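Local atomic coordinates of putative fimbrial subunit (Corynebacterium diphtheriae, PDB entry 4HSQ), a protein that serves as the major pilin SpaD, probably polymerising into the shaft of adhesive surface pili, and binds calcium in this piece, which holds domains D2 and D3. Residues Thr6-Lys11 against Asn137-Val142; Thr22-Ala27 against Lys100-Phe105; Ala40-Asp45 against Lys82-Leu87; Lys55-Lys60 against Thr104-Arg109; Gly67-Thr72 against Thr88-Lys93. One frame throughout, in Å; residues are numbered along the deposited sequence.

Contact 1: Thr6-Lys11 against Asn137-Val142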
# COMPACT_ATOMS: atom_id res chain seq x y z
N THR A 6 -12.24 8.64 17.81
CA THR A 6 -11.33 7.51 17.54
C THR A 6 -11.14 7.44 16.03
O THR A 6 -12.09 7.18 15.30
CB THR A 6 -11.92 6.23 18.14
OG1 THR A 6 -12.47 6.56 19.42
CG2 THR A 6 -10.91 5.16 18.30
N GLU A 7 -9.92 7.72 15.55
CA GLU A 7 -9.69 7.85 14.13
C GLU A 7 -8.48 7.08 13.67
O GLU A 7 -7.47 7.03 14.37
CB GLU A 7 -9.48 9.34 13.80
CG GLU A 7 -9.40 9.66 12.31
CD GLU A 7 -9.37 11.12 11.89
OE1 GLU A 7 -9.27 12.01 12.77
OE2 GLU A 7 -9.44 11.38 10.67
N LYS A 8 -8.59 6.52 12.47
CA LYS A 8 -7.49 5.86 11.77
C LYS A 8 -7.22 6.62 10.47
O LYS A 8 -8.16 6.99 9.76
CB LYS A 8 -7.80 4.38 11.49
CG LYS A 8 -6.62 3.62 10.85
CD LYS A 8 -6.84 2.10 10.84
CE LYS A 8 -5.70 1.48 10.09
NZ LYS A 8 -5.57 0.00 10.26
N THR A 9 -5.93 6.78 10.13
CA THR A 9 -5.50 7.39 8.89
C THR A 9 -4.45 6.49 8.27
O THR A 9 -3.84 5.67 8.96
CB THR A 9 -4.98 8.84 9.09
OG1 THR A 9 -3.95 8.81 10.06
CG2 THR A 9 -6.09 9.83 9.51
N VAL A 10 -4.23 6.64 6.97
CA VAL A 10 -3.23 5.87 6.25
C VAL A 10 -2.45 6.82 5.38
O VAL A 10 -3.02 7.72 4.75
CB VAL A 10 -3.83 4.70 5.41
CG1 VAL A 10 -4.84 5.19 4.36
CG2 VAL A 10 -2.72 3.87 4.74
N LYS A 11 -1.13 6.67 5.41
CA LYS A 11 -0.25 7.42 4.54
C LYS A 11 0.41 6.41 3.63
O LYS A 11 1.30 5.69 4.07
CB LYS A 11 0.79 8.23 5.34
CG LYS A 11 1.52 9.20 4.43
CD LYS A 11 0.62 10.45 4.20
CE LYS A 11 1.19 11.42 3.19
NZ LYS A 11 1.41 10.78 1.85
N ASN A 137 -13.42 1.56 21.87
CA ASN A 137 -13.76 2.52 20.82
C ASN A 137 -13.11 2.10 19.53
O ASN A 137 -11.91 1.80 19.53
CB ASN A 137 -13.33 3.92 21.22
CG ASN A 137 -14.08 4.44 22.40
OD1 ASN A 137 -15.26 4.16 22.58
ND2 ASN A 137 -13.42 5.23 23.22
N LYS A 138 -13.90 1.97 18.48
CA LYS A 138 -13.42 1.54 17.16
C LYS A 138 -13.19 2.76 16.30
O LYS A 138 -13.90 3.78 16.42
CB LYS A 138 -14.43 0.59 16.49
CG LYS A 138 -14.77 -0.64 17.32
CD LYS A 138 -15.79 -1.53 16.63
CE LYS A 138 -15.19 -2.81 16.11
NZ LYS A 138 -15.03 -3.82 17.19
N THR A 139 -12.20 2.68 15.40
CA THR A 139 -11.96 3.77 14.47
C THR A 139 -12.85 3.57 13.26
O THR A 139 -13.49 2.52 13.10
CB THR A 139 -10.48 3.74 13.99
OG1 THR A 139 -10.31 2.54 13.21
CG2 THR A 139 -9.44 3.84 15.12
N ASN A 140 -12.77 4.55 12.35
CA ASN A 140 -13.29 4.47 10.99
C ASN A 140 -12.42 3.47 10.26
O ASN A 140 -11.32 3.15 10.74
CB ASN A 140 -13.18 5.83 10.30
CG ASN A 140 -11.78 6.40 10.37
OD1 ASN A 140 -11.29 6.71 11.45
ND2 ASN A 140 -11.11 6.53 9.24
N GLU A 141 -12.87 3.02 9.10
CA GLU A 141 -12.10 2.13 8.27
C GLU A 141 -11.46 2.92 7.15
O GLU A 141 -12.10 3.81 6.58
CB GLU A 141 -12.99 1.03 7.69
CG GLU A 141 -12.19 -0.09 7.05
CD GLU A 141 -13.01 -1.35 6.91
OE1 GLU A 141 -13.97 -1.31 6.12
OE2 GLU A 141 -12.73 -2.35 7.62
N VAL A 142 -10.20 2.60 6.82
CA VAL A 142 -9.45 3.25 5.75
C VAL A 142 -9.15 2.20 4.72
O VAL A 142 -9.16 1.01 5.03
CB VAL A 142 -8.16 4.00 6.20
CG1 VAL A 142 -8.50 5.21 7.05
CG2 VAL A 142 -7.17 3.07 6.93
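N137 meets T6 first, with its CB lying 3.3 Å from T6 OG1. Here strand 7-11 runs beside the chain that leaves strand 134-138, in domain D2, consistent with a CnaA-type, immunoglobulin-like fold. The two pieces head roughly the same way, about 22° apart, but do not pair as a regular ladder. The side chain of K138 turns away from T6, and its carbonyl O faces T6 CB. T139 comes next. Its CG2 touches T6 CG2 at 3.7 Å, the two side chains crossing at about a right angle. Its CA-H also points at T6 O. T139 OG1 lies beside K8 CB and donates to the carbonyl O of N140 within its own segment. T139 OG1 is also hydrogen-bonded to the backbone N of A122.

N140 makes the polar join. With chi1 at 53°, its CG is folded between its own backbone N and C, and the amide swings over to K8. N140 OD1 accepts from K8 N at 2.9 Å, nearly straight at 170°. N140 ND2 donates to K8 O at 3.0 Å, on a lone pair in the carbonyl plane. One amide thus takes the place of a strand's peptide group, and its two bonds fix its rotation. K8 sends its extended chain on into the core, where NZ is joined covalently to N120 CG, the isopeptide bond of the domain, and hydrogen-bonded to D45. V142 closes the contact. Its CG1 sits over K8 O, its CB lies 4.0 Å from V10 CG1, and its CG2 packs crosswise on K8 CE at 3.8 Å.

Contact 2: Thr22-Ala27 against Lys100-Phe105; sequences TYTIKA and KMSLTF
Y23 and F105 meet on the buried face of an antiparallel strand pair, 22-27 against 100-105, in one sheet of the D2 sandwich. The rings are oblique, with planes 46° apart. Y23 CB sits over the face of F105 in a CH-pi contact, 4.1 Å from the ring centroid. The F105 CG lies between its backbone N and C (chi1 65°), and the ring leans toward the other strand. I25 CD1 comes in at the edge of this ring, in its plane, 3.8 Å from F105 CE2. It also touches L103 CD2, the two chains lying side by side. I25 and L103 reach A122 and F43 of the opposing sheet. Y23 OH is bonded outside the contact, to Y21 OH.

The backbone ladder is regular. Y23 with F105, I25 with L103 and A27 with M101 are hydrogen-bonded pairs, the last with a selenomethionine. I25 N donates to L103 O at 2.8 Å.

The other face is polar. T24 and T104 form a non-hydrogen-bonded backbone pair, joined instead through their hydroxyls. T24 OG1 lies 2.8 Å from T104 OG1. Further along, the K26 chain bends at its last torsion, chi4 -71°, and NZ donates to S102 OG at 2.9 Å.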
# COMPACT_ATOMS: atom_id res chain seq x y z
N THR A 22 2.49 3.76 6.28
CA THR A 22 2.09 3.84 7.67
C THR A 22 0.61 4.02 7.87
O THR A 22 -0.11 4.51 6.99
CB THR A 22 2.83 5.00 8.41
OG1 THR A 22 2.53 6.26 7.80
CG2 THR A 22 4.35 4.80 8.50
N TYR A 23 0.17 3.55 9.05
CA TYR A 23 -1.14 3.80 9.61
C TYR A 23 -0.97 4.64 10.84
O TYR A 23 -0.00 4.43 11.58
CB TYR A 23 -1.88 2.51 9.99
CG TYR A 23 -2.29 1.70 8.79
CD1 TYR A 23 -3.28 2.15 7.92
CD2 TYR A 23 -1.76 0.43 8.57
CE1 TYR A 23 -3.70 1.38 6.84
CE2 TYR A 23 -2.15 -0.34 7.47
CZ TYR A 23 -3.14 0.13 6.62
OH TYR A 23 -3.52 -0.63 5.56
N THR A 24 -1.95 5.49 11.12
CA THR A 24 -1.93 6.25 12.37
C THR A 24 -3.30 6.07 13.04
O THR A 24 -4.33 6.16 12.38
CB THR A 24 -1.56 7.74 12.16
OG1 THR A 24 -0.19 7.81 11.75
CG2 THR A 24 -1.72 8.56 13.47
N ILE A 25 -3.28 5.80 14.35
CA ILE A 25 -4.50 5.63 15.16
C ILE A 25 -4.48 6.71 16.21
O ILE A 25 -3.51 6.81 16.99
CB ILE A 25 -4.63 4.20 15.76
CG1 ILE A 25 -4.59 3.12 14.64
CG2 ILE A 25 -5.95 4.09 16.59
CD1 ILE A 25 -4.06 1.78 15.15
N LYS A 26 -5.54 7.52 16.24
CA LYS A 26 -5.68 8.62 17.19
C LYS A 26 -6.95 8.42 18.00
O LYS A 26 -8.00 8.02 17.46
CB LYS A 26 -5.69 9.99 16.49
CG LYS A 26 -4.33 10.34 15.87
CD LYS A 26 -4.16 11.82 15.56
CE LYS A 26 -2.92 12.11 14.72
NZ LYS A 26 -1.64 11.92 15.47
N ALA A 27 -6.84 8.65 19.30
CA ALA A 27 -7.96 8.46 20.21
C ALA A 27 -7.76 9.27 21.46
O ALA A 27 -6.63 9.44 21.91
CB ALA A 27 -8.08 6.98 20.57
N LYS A 100 -4.58 13.27 24.07
CA LYS A 100 -4.79 12.72 22.75
C LYS A 100 -3.70 11.67 22.54
O LYS A 100 -2.50 11.99 22.58
CB LYS A 100 -4.76 13.81 21.67
CG LYS A 100 -4.80 13.28 20.21
CD LYS A 100 -6.05 12.46 19.85
CE LYS A 100 -7.25 13.30 19.47
NZ LYS A 100 -8.44 12.46 19.17
N MSE A 101 -4.11 10.41 22.44
CA MSE A 101 -3.23 9.26 22.24
C MSE A 101 -2.99 9.09 20.76
O MSE A 101 -3.92 9.22 19.95
CB MSE A 101 -3.84 7.97 22.82
CG MSE A 101 -4.27 8.11 24.27
SE MSE A 101 -2.79 8.61 25.39
CE MSE A 101 -1.58 7.11 25.09
N SER A 102 -1.77 8.70 20.39
CA SER A 102 -1.48 8.51 18.99
C SER A 102 -0.55 7.34 18.81
O SER A 102 0.40 7.19 19.56
CB SER A 102 -0.85 9.77 18.39
OG SER A 102 -0.74 9.66 16.98
N LEU A 103 -0.82 6.53 17.79
CA LEU A 103 0.04 5.41 17.45
C LEU A 103 0.29 5.42 15.97
O LEU A 103 -0.66 5.36 15.20
CB LEU A 103 -0.58 4.04 17.87
CG LEU A 103 0.04 2.78 17.22
CD1 LEU A 103 1.49 2.53 17.73
CD2 LEU A 103 -0.83 1.53 17.42
N THR A 104 1.56 5.43 15.56
CA THR A 104 1.92 5.31 14.15
C THR A 104 2.76 4.07 13.98
O THR A 104 3.73 3.86 14.73
CB THR A 104 2.65 6.57 13.60
OG1 THR A 104 1.78 7.70 13.73
CG2 THR A 104 3.00 6.43 12.09
N PHE A 105 2.41 3.25 12.99
CA PHE A 105 3.19 2.04 12.75
C PHE A 105 3.32 1.82 11.27
O PHE A 105 2.52 2.33 10.47
CB PHE A 105 2.62 0.81 13.48
CG PHE A 105 1.25 0.37 12.99
CD1 PHE A 105 1.13 -0.64 12.04
CD2 PHE A 105 0.09 0.87 13.57
CE1 PHE A 105 -0.13 -1.04 11.59
CE2 PHE A 105 -1.17 0.47 13.12
CZ PHE A 105 -1.27 -0.49 12.14

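Contact 3: Ala40-Asp45 against Lys82-Leu87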
# COMPACT_ATOMS: atom_id res chain seq x y z
N ALA A 40 -5.16 0.79 32.48
CA ALA A 40 -4.97 0.01 31.26
C ALA A 40 -5.33 0.83 30.04
O ALA A 40 -6.31 1.56 30.04
CB ALA A 40 -5.80 -1.28 31.29
N PHE A 41 -4.52 0.71 28.99
CA PHE A 41 -4.76 1.35 27.71
C PHE A 41 -4.02 0.57 26.65
O PHE A 41 -2.83 0.33 26.80
CB PHE A 41 -4.29 2.82 27.70
CG PHE A 41 -4.80 3.60 26.51
CD1 PHE A 41 -4.19 3.48 25.26
CD2 PHE A 41 -5.91 4.43 26.62
CE1 PHE A 41 -4.69 4.17 24.15
CE2 PHE A 41 -6.41 5.12 25.51
CZ PHE A 41 -5.79 4.98 24.29
N ARG A 42 -4.71 0.17 25.58
CA ARG A 42 -4.04 -0.52 24.47
C ARG A 42 -4.72 -0.21 23.13
O ARG A 42 -5.87 0.21 23.08
CB ARG A 42 -3.95 -2.04 24.70
CG ARG A 42 -5.28 -2.82 24.56
CD ARG A 42 -5.10 -4.25 25.01
NE ARG A 42 -6.27 -5.08 24.69
CZ ARG A 42 -7.25 -5.35 25.55
NH1 ARG A 42 -7.23 -4.85 26.78
NH2 ARG A 42 -8.27 -6.12 25.18
N PHE A 43 -3.95 -0.38 22.05
CA PHE A 43 -4.44 -0.30 20.68
C PHE A 43 -4.44 -1.68 20.14
O PHE A 43 -3.46 -2.39 20.35
CB PHE A 43 -3.54 0.59 19.79
CG PHE A 43 -3.18 1.96 20.31
CD1 PHE A 43 -3.79 3.09 19.79
CD2 PHE A 43 -2.16 2.12 21.25
CE1 PHE A 43 -3.42 4.37 20.22
CE2 PHE A 43 -1.78 3.41 21.67
CZ PHE A 43 -2.40 4.52 21.14
N GLU A 44 -5.47 -2.05 19.38
CA GLU A 44 -5.53 -3.34 18.72
C GLU A 44 -5.85 -3.12 17.27
O GLU A 44 -6.63 -2.23 16.96
CB GLU A 44 -6.57 -4.27 19.37
CG GLU A 44 -6.04 -4.84 20.67
CD GLU A 44 -6.82 -5.99 21.27
OE1 GLU A 44 -7.77 -6.47 20.62
OE2 GLU A 44 -6.48 -6.41 22.40
N ASP A 45 -5.21 -3.88 16.38
CA ASP A 45 -5.46 -3.71 14.95
C ASP A 45 -5.24 -5.03 14.24
O ASP A 45 -4.12 -5.56 14.20
CB ASP A 45 -4.54 -2.61 14.37
CG ASP A 45 -4.93 -2.15 12.97
OD1 ASP A 45 -5.29 -3.01 12.15
OD2 ASP A 45 -4.70 -0.96 12.64
N LYS A 82 -2.79 -9.95 14.06
CA LYS A 82 -3.36 -8.90 14.90
C LYS A 82 -2.21 -8.20 15.63
O LYS A 82 -1.38 -8.85 16.26
CB LYS A 82 -4.40 -9.45 15.90
CG LYS A 82 -5.11 -8.33 16.66
CD LYS A 82 -6.27 -8.83 17.51
CE LYS A 82 -5.90 -9.08 18.95
NZ LYS A 82 -7.11 -9.24 19.79
N LEU A 83 -2.14 -6.86 15.50
CA LEU A 83 -1.17 -6.03 16.21
C LEU A 83 -1.78 -5.55 17.53
O LEU A 83 -2.92 -5.08 17.54
CB LEU A 83 -0.77 -4.79 15.36
CG LEU A 83 0.15 -3.76 16.05
CD1 LEU A 83 1.52 -4.36 16.32
CD2 LEU A 83 0.29 -2.48 15.19
N VAL A 84 -1.04 -5.67 18.63
CA VAL A 84 -1.50 -5.17 19.93
C VAL A 84 -0.37 -4.33 20.52
O VAL A 84 0.72 -4.84 20.73
CB VAL A 84 -1.94 -6.31 20.92
CG1 VAL A 84 -2.49 -5.71 22.21
CG2 VAL A 84 -2.97 -7.23 20.28
N VAL A 85 -0.65 -3.05 20.79
CA VAL A 85 0.31 -2.12 21.41
C VAL A 85 -0.28 -1.77 22.76
O VAL A 85 -1.32 -1.13 22.80
CB VAL A 85 0.59 -0.88 20.53
CG1 VAL A 85 1.58 0.05 21.24
CG2 VAL A 85 1.11 -1.29 19.15
N THR A 86 0.34 -2.25 23.84
CA THR A 86 -0.19 -2.11 25.21
C THR A 86 0.67 -1.20 26.03
O THR A 86 1.87 -1.43 26.13
CB THR A 86 -0.25 -3.50 25.87
OG1 THR A 86 -0.94 -4.41 25.01
CG2 THR A 86 -0.93 -3.47 27.24
N LEU A 87 0.08 -0.19 26.67
CA LEU A 87 0.89 0.66 27.54
C LEU A 87 1.29 -0.12 28.76
O LEU A 87 0.49 -0.92 29.27
CB LEU A 87 0.19 1.97 27.94
CG LEU A 87 -0.34 2.88 26.83
CD1 LEU A 87 -0.72 4.22 27.40
CD2 LEU A 87 0.70 3.08 25.71
O HOH W 1 -2.28 -1.18 29.64
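L83 N donates to D45 O at 2.7 Å, and D45 N returns a bond to L83 O. The carboxylate of D45 points into the core, where OD2 is hydrogen-bonded to K8 NZ. On the opposite face E44 is held at both of its oxygens. K82 NZ forms a salt bridge with E44 OE1 at 3.0 Å, coming from well above the carboxylate plane. R42 NE reaches E44 OE2 at 2.7 Å, with that oxygen in the guanidinium plane. R42 NH2 adds a weak bond to the same OE2. Two positive side chains therefore pin one carboxylate, and E44 CG rests alongside V84 CG2.

These bonds sit on an antiparallel strand pair, 41-45 against 82-87, in the second sheet of the D2 sandwich. F43 and V85 are a hydrogen-bonded pair, with F43 N 2.8 Å from V85 O. Their side chains face the core, where F43 meets L103 of the other sheet. The edge of the F43 ring approaches V85 O, and F41 CE1 lies over one face of that ring, near its rim. F41 CB packs on L87 CD1 at 3.8 Å. At this end L87 N donates to F41 O, while one water accepts from F41 N and donates to L87 O, bridging the two backbones.

Contact 4: Lys55-Lys60 against Thr104-Arg109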
# COMPACT_ATOMS: atom_id res chain seq x y z
N LYS A 55 7.18 -2.21 12.13
CA LYS A 55 7.53 -1.65 13.44
C LYS A 55 6.60 -0.55 13.83
O LYS A 55 5.94 0.05 12.97
CB LYS A 55 8.99 -1.08 13.41
CG LYS A 55 9.20 0.09 12.40
CD LYS A 55 10.57 0.76 12.53
CE LYS A 55 10.73 1.85 11.48
NZ LYS A 55 11.12 1.31 10.14
N VAL A 56 6.59 -0.23 15.13
CA VAL A 56 5.91 0.95 15.64
C VAL A 56 6.89 2.08 15.40
O VAL A 56 8.09 1.87 15.63
CB VAL A 56 5.55 0.78 17.15
CG1 VAL A 56 5.10 2.11 17.79
CG2 VAL A 56 4.48 -0.31 17.35
N THR A 57 6.44 3.22 14.88
CA THR A 57 7.33 4.36 14.63
C THR A 57 7.13 5.41 15.72
O THR A 57 8.07 6.13 16.08
CB THR A 57 7.12 4.96 13.23
OG1 THR A 57 5.82 5.47 13.15
CG2 THR A 57 7.32 3.95 12.11
N GLU A 58 5.90 5.51 16.26
CA GLU A 58 5.67 6.48 17.33
C GLU A 58 4.45 6.15 18.15
O GLU A 58 3.43 5.73 17.62
CB GLU A 58 5.50 7.91 16.75
CG GLU A 58 5.23 8.99 17.79
CD GLU A 58 4.97 10.32 17.12
OE1 GLU A 58 3.84 10.52 16.62
OE2 GLU A 58 5.92 11.13 17.03
N VAL A 59 4.58 6.34 19.47
CA VAL A 59 3.49 6.27 20.45
C VAL A 59 3.56 7.60 21.20
O VAL A 59 4.61 7.93 21.75
CB VAL A 59 3.52 5.06 21.41
CG1 VAL A 59 2.28 5.07 22.28
CG2 VAL A 59 3.59 3.73 20.65
N LYS A 60 2.47 8.37 21.18
CA LYS A 60 2.42 9.68 21.86
C LYS A 60 1.23 9.78 22.80
O LYS A 60 0.14 9.32 22.46
CB LYS A 60 2.28 10.81 20.82
CG LYS A 60 3.57 11.36 20.27
CD LYS A 60 3.27 12.47 19.25
CE LYS A 60 3.41 13.86 19.80
NZ LYS A 60 3.28 14.88 18.74
N THR A 104 1.56 5.43 15.56
CA THR A 104 1.92 5.31 14.15
C THR A 104 2.76 4.07 13.98
O THR A 104 3.73 3.86 14.73
CB THR A 104 2.65 6.57 13.60
OG1 THR A 104 1.78 7.70 13.73
CG2 THR A 104 3.00 6.43 12.09
N PHE A 105 2.41 3.25 12.99
CA PHE A 105 3.19 2.04 12.75
C PHE A 105 3.32 1.82 11.27
O PHE A 105 2.52 2.33 10.47
CB PHE A 105 2.62 0.81 13.48
CG PHE A 105 1.25 0.37 12.99
CD1 PHE A 105 1.13 -0.64 12.04
CD2 PHE A 105 0.09 0.87 13.57
CE1 PHE A 105 -0.13 -1.04 11.59
CE2 PHE A 105 -1.17 0.47 13.12
CZ PHE A 105 -1.27 -0.49 12.14
N GLU A 106 4.32 1.03 10.91
CA GLU A 106 4.68 0.78 9.54
C GLU A 106 4.39 -0.63 9.12
O GLU A 106 4.60 -1.58 9.87
CB GLU A 106 6.17 1.10 9.43
CG GLU A 106 6.77 1.02 8.04
CD GLU A 106 8.27 1.15 8.14
OE1 GLU A 106 8.75 2.27 8.44
OE2 GLU A 106 8.97 0.13 8.00
N VAL A 107 3.92 -0.77 7.86
CA VAL A 107 3.60 -2.05 7.22
C VAL A 107 4.14 -2.07 5.80
O VAL A 107 4.47 -1.01 5.23
CB VAL A 107 2.04 -2.31 7.20
CG1 VAL A 107 1.47 -2.49 8.62
CG2 VAL A 107 1.28 -1.23 6.43
N LYS A 108 4.13 -3.26 5.19
CA LYS A 108 4.40 -3.47 3.76
C LYS A 108 3.33 -4.37 3.24
O LYS A 108 3.05 -5.40 3.87
CB LYS A 108 5.78 -4.08 3.46
CG LYS A 108 6.95 -3.14 3.77
CD LYS A 108 8.31 -3.81 3.52
CE LYS A 108 9.43 -2.86 3.94
NZ LYS A 108 10.79 -3.47 3.76
N ARG A 109 2.76 -4.04 2.09
CA ARG A 109 1.77 -4.92 1.46
C ARG A 109 2.55 -5.92 0.61
O ARG A 109 3.28 -5.50 -0.29
CB ARG A 109 0.76 -4.12 0.64
CG ARG A 109 -0.33 -5.01 0.06
CD ARG A 109 -1.28 -4.13 -0.71
NE ARG A 109 -2.33 -4.90 -1.38
CZ ARG A 109 -3.48 -4.36 -1.76
NH1 ARG A 109 -3.72 -3.08 -1.52
NH2 ARG A 109 -4.40 -5.10 -2.36
O HOH W 2 1.85 8.75 16.32
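K55 and E106 reach across the strand pair and meet at an angle. K55 CG lies between its backbone N and C (chi1 62°), and the chain bends only at its last torsion, which turns NZ onto the carboxylate. K55 NZ forms a salt bridge with E106 OE1 at 3.1 Å, from the syn side but 31° out of the plane. Its bond to OE2 is weak. E106 is extended, and both chains stand out from the same face, where their ends meet.

T57 comes in beside them. Its CG2 approaches E106 CB, the side chains crossing at about a right angle. Its OG1 touches T104 CG2 at 3.2 Å. The backbone below is irregular. T57 N and E58 N both donate to T104 O, at 2.8 Å and 3.1 Å, from the same face of that carbonyl. Two residues thus face one: a classic beta bulge. T104 N donates back to E58 O at 2.8 Å. E58 also reaches T104 through a water, which donates to E58 OE1 and is bonded to T104 OG1, a hydroxyl also bonded to T24 OG1.

On the inner face V56 CA lies against F105 CB at 3.9 Å. V56 continues onto Y71 and V73 of strand 71-73, and F105 onto L47. Strand 100-109 runs between strands 51-61 and 20-28. The bulge therefore sits beside the regular ladder that the other edge of strand 100-109 makes with strand 20-28.

Contact 5: Gly67-Thr72 against Thr88-Lys93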
# COMPACT_ATOMS: atom_id res chain seq x y z
N GLY A 67 8.60 6.02 24.99
CA GLY A 67 9.74 5.17 24.66
C GLY A 67 9.31 3.71 24.62
O GLY A 67 8.19 3.38 25.02
N THR A 68 10.20 2.81 24.19
CA THR A 68 9.85 1.38 24.11
C THR A 68 9.62 0.73 25.48
O THR A 68 8.97 -0.30 25.52
CB THR A 68 10.88 0.60 23.30
OG1 THR A 68 12.12 0.68 24.01
CG2 THR A 68 11.01 1.12 21.86
N SER A 69 10.02 1.35 26.61
CA SER A 69 9.69 0.80 27.93
C SER A 69 8.25 1.16 28.32
O SER A 69 7.71 0.57 29.26
CB SER A 69 10.65 1.32 29.00
OG SER A 69 11.93 0.76 28.77
N ASP A 70 7.64 2.12 27.59
CA ASP A 70 6.30 2.63 27.88
C ASP A 70 5.18 1.81 27.25
O ASP A 70 4.01 2.04 27.57
CB ASP A 70 6.19 4.10 27.44
CG ASP A 70 7.11 5.03 28.21
OD1 ASP A 70 7.32 4.80 29.43
OD2 ASP A 70 7.60 6.00 27.62
N TYR A 71 5.52 0.85 26.39
CA TYR A 71 4.51 0.02 25.75
C TYR A 71 5.09 -1.34 25.36
O TYR A 71 6.31 -1.49 25.26
CB TYR A 71 3.90 0.73 24.51
CG TYR A 71 4.90 1.05 23.41
CD1 TYR A 71 5.19 0.12 22.41
CD2 TYR A 71 5.53 2.29 23.35
CE1 TYR A 71 6.11 0.40 21.40
CE2 TYR A 71 6.45 2.59 22.34
CZ TYR A 71 6.73 1.64 21.36
OH TYR A 71 7.62 1.92 20.35
N THR A 72 4.23 -2.32 25.14
CA THR A 72 4.72 -3.60 24.62
C THR A 72 4.11 -3.72 23.24
O THR A 72 3.05 -3.13 22.99
CB THR A 72 4.39 -4.80 25.51
OG1 THR A 72 2.98 -4.98 25.52
CG2 THR A 72 4.94 -4.69 26.93
N THR A 88 2.55 0.05 29.18
CA THR A 88 3.07 -0.61 30.38
C THR A 88 2.70 0.25 31.58
O THR A 88 2.22 1.36 31.39
CB THR A 88 4.60 -0.77 30.26
OG1 THR A 88 5.18 0.53 30.20
CG2 THR A 88 5.02 -1.58 29.06
N ASP A 89 3.04 -0.19 32.81
CA ASP A 89 2.80 0.66 33.98
C ASP A 89 3.62 1.98 33.89
O ASP A 89 3.07 3.03 34.23
CB ASP A 89 3.07 -0.08 35.29
CG ASP A 89 2.01 -1.13 35.63
OD1 ASP A 89 0.87 -1.01 35.12
OD2 ASP A 89 2.33 -2.06 36.40
N GLU A 90 4.86 1.95 33.36
CA GLU A 90 5.65 3.19 33.18
C GLU A 90 5.00 4.12 32.13
O GLU A 90 4.96 5.33 32.33
CB GLU A 90 7.09 2.89 32.77
CG GLU A 90 7.92 2.25 33.86
CD GLU A 90 9.09 1.42 33.37
OE1 GLU A 90 9.54 1.62 32.22
OE2 GLU A 90 9.57 0.56 34.16
N GLY A 91 4.50 3.53 31.04
CA GLY A 91 3.80 4.27 29.99
C GLY A 91 2.51 4.92 30.46
O GLY A 91 2.24 6.07 30.12
N LEU A 92 1.73 4.17 31.25
CA LEU A 92 0.47 4.69 31.82
C LEU A 92 0.72 5.88 32.76
O LEU A 92 -0.08 6.81 32.76
CB LEU A 92 -0.30 3.58 32.53
CG LEU A 92 -0.83 2.42 31.67
CD1 LEU A 92 -1.15 1.23 32.55
CD2 LEU A 92 -2.03 2.85 30.82
N LYS A 93 1.88 5.92 33.46
CA LYS A 93 2.27 7.04 34.33
C LYS A 93 2.48 8.33 33.54
O LYS A 93 2.31 9.42 34.09
CB LYS A 93 3.56 6.71 35.09
CG LYS A 93 3.40 5.75 36.26
CD LYS A 93 4.73 5.57 37.00
CE LYS A 93 4.75 4.37 37.92
NZ LYS A 93 4.91 3.08 37.17
O HOH W 3 8.33 -1.02 31.23
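T88 pushes its side chain into the turn of S69 and D70. Its CB lies 3.5 Å from S69 O. From there the side chain forks. OG1, set between the backbone N and C of T88 (chi1 63°), donates to S69 O at 2.7 Å, on a lone pair in the carbonyl plane. The same OG1 accepts from G91 N at 3.2 Å, within its own segment. The hydroxyl is thus used in both directions, which fixes its rotation. The methyl CG2 takes the other branch. It passes Y71 N and ends on the CG2 of T72, 3.8 Å away, the two threonines meeting at a slant.

The backbone of T88 adds a second bond. T88 N donates to D70 O at 2.9 Å, nearly straight but from above the carbonyl plane, 55° out of it. D70 O also faces the CA-H of G91, 3.3 Å from that CA. G91 has no side chain, and the turn lies close on the helix here. D70 CB packs on the same CA. The carboxylate of D70 is held by its own turn, OD2 accepting from G67 N, and by a salt bridge to K94. Farther out, E90 OE1 touches S69 CB. A water donates to S69 O at 2.6 Å and more weakly to E90 OE1.

L92 N bonds to T88 O in the first turn of helix 89-93. A threonine directly before the helix, its hydroxyl accepting from the backbone N three residues on, is the classic N-cap.

All five contacts lie within domain D2. Contacts 2 and 3, in opposing sheets, each turn one face to the core and a polar face outward; F41, F43 and L83 of contact 3 pack on M101, L103 and F105 of contact 2. Contacts 2 and 4 share T104 and F105 and hold the two edges of strand 100-109, but contact 4 is a bulged surface pairing with a salt bridge. Contacts 1 and 5 are partly buried. Contact 1 ties strand 7-11 to the chain leaving strand 134-138 through the side-chain amide of N140, and its K8 meets D45 of contact 3. Contact 5, farthest from the chain's centre, is mostly polar, but its Y71 packs on V56 and V59 of contact 4.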